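Local coordinates for protein serine protease pet (Escherichia coli, PDB 4OM9) that acts as a serine protease enterotoxin of enteroaggregative strains, the passenger domain of an autotransporter, and probably cleaves the host cytoskeletal protein alpha-fodrin, at residues Asn532-Pro535 / Glu536-Gly540; Tyr727-Gly730 / Gly731-Thr735; Thr788-Gln791 / Gly792-Ala796. One frame throughout, in Å; residues are numbered along the deposited sequence.

Contact 1 (Asn532-Pro535 / Glu536-Gly540); sequences NNCP and EFLCG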
loop_
_atom_site.group_PDB
_atom_site.type_symbol
_atom_site.label_atom_id
_atom_site.label_comp_id
_atom_site.label_asym_id
_atom_site.label_seq_id
_atom_site.Cartn_x
_atom_site.Cartn_y
_atom_site.Cartn_z
ATOM N N ASN A 532 5.534 31.157 -15.369
ATOM C CA ASN A 532 4.387 32.045 -15.230
ATOM C C ASN A 532 4.343 33.016 -16.402
ATOM O O ASN A 532 5.125 33.961 -16.467
ATOM C CB ASN A 532 4.436 32.813 -13.907
ATOM C CG ASN A 532 3.200 33.685 -13.692
ATOM O OD1 ASN A 532 2.192 33.239 -13.140
ATOM N ND2 ASN A 532 3.275 34.931 -14.132
ATOM N N ASN A 533 3.418 32.777 -17.323
ATOM C CA ASN A 533 3.397 33.471 -18.607
ATOM C C ASN A 533 2.897 34.907 -18.521
ATOM O O ASN A 533 2.111 35.355 -19.349
ATOM C CB ASN A 533 2.550 32.681 -19.612
ATOM C CG ASN A 533 3.149 31.308 -19.928
ATOM O OD1 ASN A 533 3.964 30.781 -19.165
ATOM N ND2 ASN A 533 2.745 30.729 -21.056
ATOM N N CYS A 534 3.371 35.622 -17.512
ATOM C CA CYS A 534 3.147 37.048 -17.411
ATOM C C CYS A 534 4.451 37.696 -16.974
ATOM O O CYS A 534 5.065 37.265 -15.999
ATOM C CB CYS A 534 2.019 37.360 -16.432
ATOM S SG CYS A 534 1.280 38.983 -16.688
ATOM N N PRO A 535 4.894 38.720 -17.713
ATOM C CA PRO A 535 6.171 39.393 -17.442
ATOM C C PRO A 535 6.241 39.977 -16.034
ATOM O O PRO A 535 5.207 40.359 -15.477
ATOM C CB PRO A 535 6.211 40.508 -18.492
ATOM C CG PRO A 535 4.779 40.711 -18.891
ATOM C CD PRO A 535 4.162 39.352 -18.820
ATOM N N GLU A 536 7.450 40.045 -15.479
ATOM C CA GLU A 536 7.657 40.496 -14.103
ATOM C C GLU A 536 7.198 41.933 -13.910
ATOM O O GLU A 536 6.652 42.274 -12.861
ATOM C CB GLU A 536 9.124 40.351 -13.704
ATOM C CG GLU A 536 9.416 39.099 -12.894
ATOM C CD GLU A 536 9.608 39.395 -11.417
ATOM O OE1 GLU A 536 10.483 38.761 -10.783
ATOM O OE2 GLU A 536 8.884 40.267 -10.892
ATOM N N PHE A 537 7.420 42.777 -14.912
ATOM C CA PHE A 537 6.798 44.087 -14.884
ATOM C C PHE A 537 5.298 43.837 -15.064
ATOM O O PHE A 537 4.914 42.951 -15.829
ATOM C CB PHE A 537 7.385 45.035 -15.955
ATOM C CG PHE A 537 7.083 44.643 -17.382
ATOM C CD1 PHE A 537 5.853 44.933 -17.959
ATOM C CD2 PHE A 537 8.049 44.025 -18.163
ATOM C CE1 PHE A 537 5.585 44.577 -19.270
ATOM C CE2 PHE A 537 7.791 43.671 -19.481
ATOM C CZ PHE A 537 6.565 43.942 -20.032
ATOM N N LEU A 538 4.476 44.577 -14.323
ATOM C CA LEU A 538 3.013 44.430 -14.318
ATOM C C LEU A 538 2.512 43.174 -13.584
ATOM O O LEU A 538 1.321 43.066 -13.296
ATOM C CB LEU A 538 2.457 44.458 -15.757
ATOM C CG LEU A 538 1.820 43.216 -16.393
ATOM C CD1 LEU A 538 0.298 43.259 -16.286
ATOM C CD2 LEU A 538 2.248 43.081 -17.842
ATOM N N CYS A 539 3.399 42.246 -13.239
ATOM C CA CYS A 539 2.947 41.052 -12.526
ATOM C C CYS A 539 3.803 40.634 -11.322
ATOM O O CYS A 539 3.330 39.894 -10.460
ATOM C CB CYS A 539 2.841 39.883 -13.497
ATOM S SG CYS A 539 1.233 39.096 -13.452
ATOM N N GLY A 540 5.051 41.088 -11.267
ATOM C CA GLY A 540 5.902 40.846 -10.110
ATOM C C GLY A 540 6.105 39.390 -9.723
ATOM O O GLY A 540 6.058 38.503 -10.573
#
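Cys534 and Cys539 face each other across a short bend, and their sulfurs form one tight end of the contact. SG of Cys534 lies 3.2 Å from SG of Cys539, well beyond the length of a disulfide bond, so the model holds two touching but unbonded sulfurs. Beside them, CB of Cys539 approaches Pro535 O. The bend is closed from within its second half: Glu536 O accepts from both Cys539 N (3.3 Å) and Gly540 N (2.6 Å), the two donors reaching it from the same face of its carbonyl plane. The loop so pinched runs between strand 514-520 and helix 543-550, an excursion leaving the coils of the beta-helix, and it is a surface feature. A second snug part is built on Pro535. The Phe537 ring, with chi1 67° placing CG between backbone N and carbonyl carbon, takes Pro535 CB over one face in a CH-pi contact, 3.9 Å from that atom to the ring centroid and 18° off the normal. Leu538 is slung obliquely past the proline, its CD2 3.6 Å from Pro535 CG. The solvent side belongs to the exposed residues Glu536, Phe537 and Leu538; Glu536 CB touches Pro535 C, yet its bond from CA points away from the proline side.

Contact 2 (Tyr727-Gly730 / Gly731-Thr735); sequences YAAG and GYELT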
loop_
_atom_site.group_PDB
_atom_site.type_symbol
_atom_site.label_atom_id
_atom_site.label_comp_id
_atom_site.label_asym_id
_atom_site.label_seq_id
_atom_site.Cartn_x
_atom_site.Cartn_y
_atom_site.Cartn_z
ATOM N N TYR A 727 18.113 -22.900 15.737
ATOM C CA TYR A 727 18.814 -21.754 15.173
ATOM C C TYR A 727 20.316 -21.967 15.244
ATOM O O TYR A 727 20.907 -21.892 16.321
ATOM C CB TYR A 727 18.453 -20.464 15.904
ATOM C CG TYR A 727 16.980 -20.173 15.959
ATOM C CD1 TYR A 727 16.333 -19.546 14.898
ATOM C CD2 TYR A 727 16.233 -20.518 17.079
ATOM C CE1 TYR A 727 14.982 -19.282 14.949
ATOM C CE2 TYR A 727 14.893 -20.250 17.147
ATOM C CZ TYR A 727 14.267 -19.634 16.081
ATOM O OH TYR A 727 12.914 -19.376 16.153
ATOM N N ALA A 728 20.935 -22.231 14.098
ATOM C CA ALA A 728 22.385 -22.329 14.027
ATOM C C ALA A 728 22.956 -21.117 13.303
ATOM O O ALA A 728 22.432 -20.697 12.261
ATOM C CB ALA A 728 22.805 -23.613 13.326
ATOM N N ALA A 729 24.011 -20.546 13.871
ATOM C CA ALA A 729 24.795 -19.526 13.191
ATOM C C ALA A 729 26.275 -19.844 13.356
ATOM O O ALA A 729 26.876 -19.519 14.378
ATOM C CB ALA A 729 24.475 -18.144 13.730
ATOM N N GLY A 730 26.847 -20.498 12.353
ATOM C CA GLY A 730 28.228 -20.932 12.390
ATOM C C GLY A 730 29.198 -19.808 12.693
ATOM O O GLY A 730 30.202 -20.016 13.378
ATOM N N GLY A 731 28.891 -18.615 12.191
ATOM C CA GLY A 731 29.755 -17.458 12.361
ATOM C C GLY A 731 29.408 -16.671 13.609
ATOM O O GLY A 731 29.941 -15.579 13.844
ATOM N N TYR A 732 28.504 -17.242 14.403
ATOM C CA TYR A 732 28.061 -16.682 15.676
ATOM C C TYR A 732 27.125 -15.495 15.452
ATOM O O TYR A 732 26.894 -15.067 14.315
ATOM C CB TYR A 732 29.245 -16.230 16.569
ATOM C CG TYR A 732 30.506 -17.095 16.588
ATOM C CD1 TYR A 732 30.485 -18.439 16.220
ATOM C CD2 TYR A 732 31.722 -16.550 16.998
ATOM C CE1 TYR A 732 31.640 -19.205 16.237
ATOM C CE2 TYR A 732 32.877 -17.310 17.024
ATOM C CZ TYR A 732 32.832 -18.636 16.641
ATOM O OH TYR A 732 33.979 -19.394 16.670
ATOM N N GLU A 733 26.571 -14.976 16.543
ATOM C CA GLU A 733 25.834 -13.720 16.498
ATOM C C GLU A 733 26.567 -12.662 17.302
ATOM O O GLU A 733 27.228 -12.968 18.301
ATOM C CB GLU A 733 24.402 -13.887 17.008
ATOM C CG GLU A 733 24.192 -15.011 17.976
ATOM C CD GLU A 733 23.463 -16.188 17.356
ATOM O OE1 GLU A 733 22.612 -15.973 16.451
ATOM O OE2 GLU A 733 23.748 -17.336 17.788
ATOM N N LEU A 734 26.452 -11.419 16.853
ATOM C CA LEU A 734 27.167 -10.295 17.441
ATOM C C LEU A 734 26.196 -9.144 17.699
ATOM O O LEU A 734 25.404 -8.780 16.829
ATOM C CB LEU A 734 28.325 -9.867 16.524
ATOM C CG LEU A 734 28.866 -8.434 16.457
ATOM C CD1 LEU A 734 29.310 -7.943 17.809
ATOM C CD2 LEU A 734 30.014 -8.316 15.453
ATOM N N THR A 735 26.248 -8.582 18.904
ATOM C CA THR A 735 25.327 -7.516 19.284
ATOM C C THR A 735 26.037 -6.154 19.284
ATOM O O THR A 735 27.175 -6.040 19.738
ATOM C CB THR A 735 24.695 -7.807 20.653
ATOM O OG1 THR A 735 24.219 -9.161 20.675
ATOM C CG2 THR A 735 23.536 -6.870 20.912
#
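Ala729 and Tyr732 close a type I beta turn whose corners are Gly730 and Gly731. The hydrogen bonding across it is a backbone matter: Tyr732 N gives its hydrogen to Ala729 O over 2.8 Å, with an N-H...O angle of 150°. The donor stands well above the carbonyl plane, 58° out of it, so the bond does not follow a lone pair. Van der Waals contacts of the aromatic ring come next. With CG of Tyr732 anti to its carbonyl carbon (chi1 -39°), the CD1-CE1 side of the ring comes obliquely to Gly730 O, both CD1 and CE1 of Tyr732 lying 3.3 Å from that oxygen. Ala729 O lies more loosely off the ring edge, near its plane. A third kind is polar against apolar: the Glu733 chain bends at chi2, and its OE1 ends 3.9 Å from the methyl CB of Ala729, both residues being buried. Here the turn forms a corner of the right-handed beta-helix, linking strand 725-729 to strand 733-735. The coil before it is met through backbone bonds of Gly730 with Thr699 and Gly731 with Ser701, and through Glu733 lying on Ile703 of strand 703-705. On the following coil, strand 747-755 pairs with Ala729 through Thr750 and receives the Tyr732 side chain on Asp752.

Contact 3 (Thr788-Gln791 / Gly792-Ala796); sequences TSYQ and GSIKA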
loop_
_atom_site.group_PDB
_atom_site.type_symbol
_atom_site.label_atom_id
_atom_site.label_comp_id
_atom_site.label_asym_id
_atom_site.label_seq_id
_atom_site.Cartn_x
_atom_site.Cartn_y
_atom_site.Cartn_z
ATOM N N THR A 788 14.134 -23.870 26.509
ATOM C CA THR A 788 15.152 -23.174 25.731
ATOM C C THR A 788 16.549 -23.693 25.995
ATOM O O THR A 788 17.008 -23.729 27.136
ATOM C CB THR A 788 15.137 -21.648 26.010
ATOM O OG1 THR A 788 13.858 -21.101 25.654
ATOM C CG2 THR A 788 16.225 -20.942 25.203
ATOM N N SER A 789 17.234 -24.100 24.934
ATOM C CA SER A 789 18.637 -24.453 25.067
ATOM C C SER A 789 19.462 -23.559 24.156
ATOM O O SER A 789 19.000 -23.146 23.091
ATOM C CB SER A 789 18.880 -25.928 24.742
ATOM O OG SER A 789 18.895 -26.140 23.341
ATOM N N TYR A 790 20.670 -23.248 24.612
ATOM C CA TYR A 790 21.641 -22.485 23.861
ATOM C C TYR A 790 22.996 -23.160 23.958
ATOM O O TYR A 790 23.248 -23.894 24.922
ATOM C CB TYR A 790 21.720 -21.041 24.375
ATOM C CG TYR A 790 22.965 -20.340 23.903
ATOM C CD1 TYR A 790 23.038 -19.797 22.627
ATOM C CD2 TYR A 790 24.092 -20.272 24.713
ATOM C CE1 TYR A 790 24.190 -19.185 22.184
ATOM C CE2 TYR A 790 25.241 -19.666 24.279
ATOM C CZ TYR A 790 25.290 -19.128 23.020
ATOM O OH TYR A 790 26.449 -18.527 22.603
ATOM N N GLN A 791 23.865 -22.930 22.971
ATOM C CA GLN A 791 25.287 -23.297 23.110
ATOM C C GLN A 791 26.184 -22.576 22.104
ATOM O O GLN A 791 25.894 -22.552 20.923
ATOM C CB GLN A 791 25.488 -24.825 22.994
ATOM C CG GLN A 791 25.076 -25.412 21.663
ATOM C CD GLN A 791 25.879 -26.680 21.365
ATOM O OE1 GLN A 791 27.072 -26.608 21.053
ATOM N NE2 GLN A 791 25.237 -27.837 21.483
ATOM N N GLY A 792 27.283 -22.002 22.583
ATOM C CA GLY A 792 27.629 -22.069 23.988
ATOM C C GLY A 792 28.855 -21.273 24.371
ATOM O O GLY A 792 29.713 -21.787 25.068
ATOM N N SER A 793 28.939 -20.023 23.924
ATOM C CA SER A 793 30.037 -19.149 24.333
ATOM C C SER A 793 29.631 -17.678 24.276
ATOM O O SER A 793 29.348 -17.151 23.205
ATOM C CB SER A 793 31.263 -19.391 23.455
ATOM O OG SER A 793 32.187 -18.328 23.572
ATOM N N ILE A 794 29.617 -17.015 25.431
ATOM C CA ILE A 794 29.166 -15.625 25.504
ATOM C C ILE A 794 30.239 -14.654 25.994
ATOM O O ILE A 794 30.527 -14.577 27.191
ATOM C CB ILE A 794 27.949 -15.475 26.434
ATOM C CG1 ILE A 794 26.836 -16.425 26.026
ATOM C CG2 ILE A 794 27.445 -14.038 26.435
ATOM C CD1 ILE A 794 25.684 -16.429 26.990
ATOM N N LYS A 795 30.810 -13.893 25.071
ATOM C CA LYS A 795 31.759 -12.856 25.439
ATOM C C LYS A 795 31.110 -11.484 25.389
ATOM O O LYS A 795 31.299 -10.737 24.436
ATOM C CB LYS A 795 32.978 -12.898 24.520
ATOM C CG LYS A 795 33.513 -14.295 24.300
ATOM C CD LYS A 795 34.969 -14.276 23.895
ATOM C CE LYS A 795 35.495 -15.692 23.688
ATOM N NZ LYS A 795 34.766 -16.380 22.578
ATOM N N ALA A 796 30.341 -11.157 26.420
ATOM C CA ALA A 796 29.702 -9.849 26.516
ATOM C C ALA A 796 29.892 -9.238 27.903
ATOM O O ALA A 796 29.111 -9.511 28.812
ATOM C CB ALA A 796 28.231 -9.967 26.194
#
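With CG anti to the backbone N (chi1 164°) and the ring turned by a chi2 of 81°, Tyr790 sends its phenol forward along the chain, alongside Gly792 and Ser793. Those residues form a corner of the beta-helix, between strand 788-791 and strand 794-796. The peptide bond from Gln791 to Gly792 is modelled as cis, which brings the CA atoms of Gln791 and Gly792 to 2.8 Å from each other. Gly792, which is buried, meets the ring obliquely, its CA 3.4 Å from Tyr790 CE2. One residue on, Ser793 N donates to Tyr790 OH over 3.2 Å, and an N-H...O angle of 159° shows a nearly straight bond. The phenol oxygen therefore spans the corner; it is also hydrogen-bonded to Gly751 O of strand 747-755, so two groups restrain it, and Phe763 stacks on the ring. Ile794 completes the apolar side: Ile794 CG1 reaches 4.0 Å from Tyr790 CE2, again obliquely to the ring. The same isoleucine also leans on Ile753 of strand 747-755 and on Trp808, while buried Ser793 pairs through its backbone with Ile753 and rests its side chain on Asp752. The exposed Lys795 folds back along the chain, bringing NZ to Ser793 OG in a weak hydrogen bond of 3.4 Å.

In the fold
The three contacts come in series along the chain. Contact 1 is far from the others: its centre is 67 Å from that of contact 2 and 74 Å from that of contact 3, and contacts 1 and 3 fall on opposite sides of the chain's centre. Contacts 2 and 3 are close, with centres 10 Å apart and nearest atoms about 5 Å apart, without touching. Both flank strand 747-755, which pairs in parallel with strands 725-729 and 733-735 of one and with 788-791 and 794-796 of the other. They therefore belong to the regular coil-on-coil stacking of the long beta-helical stalk, whereas contact 1 sits in a helix-containing segment inserted into it.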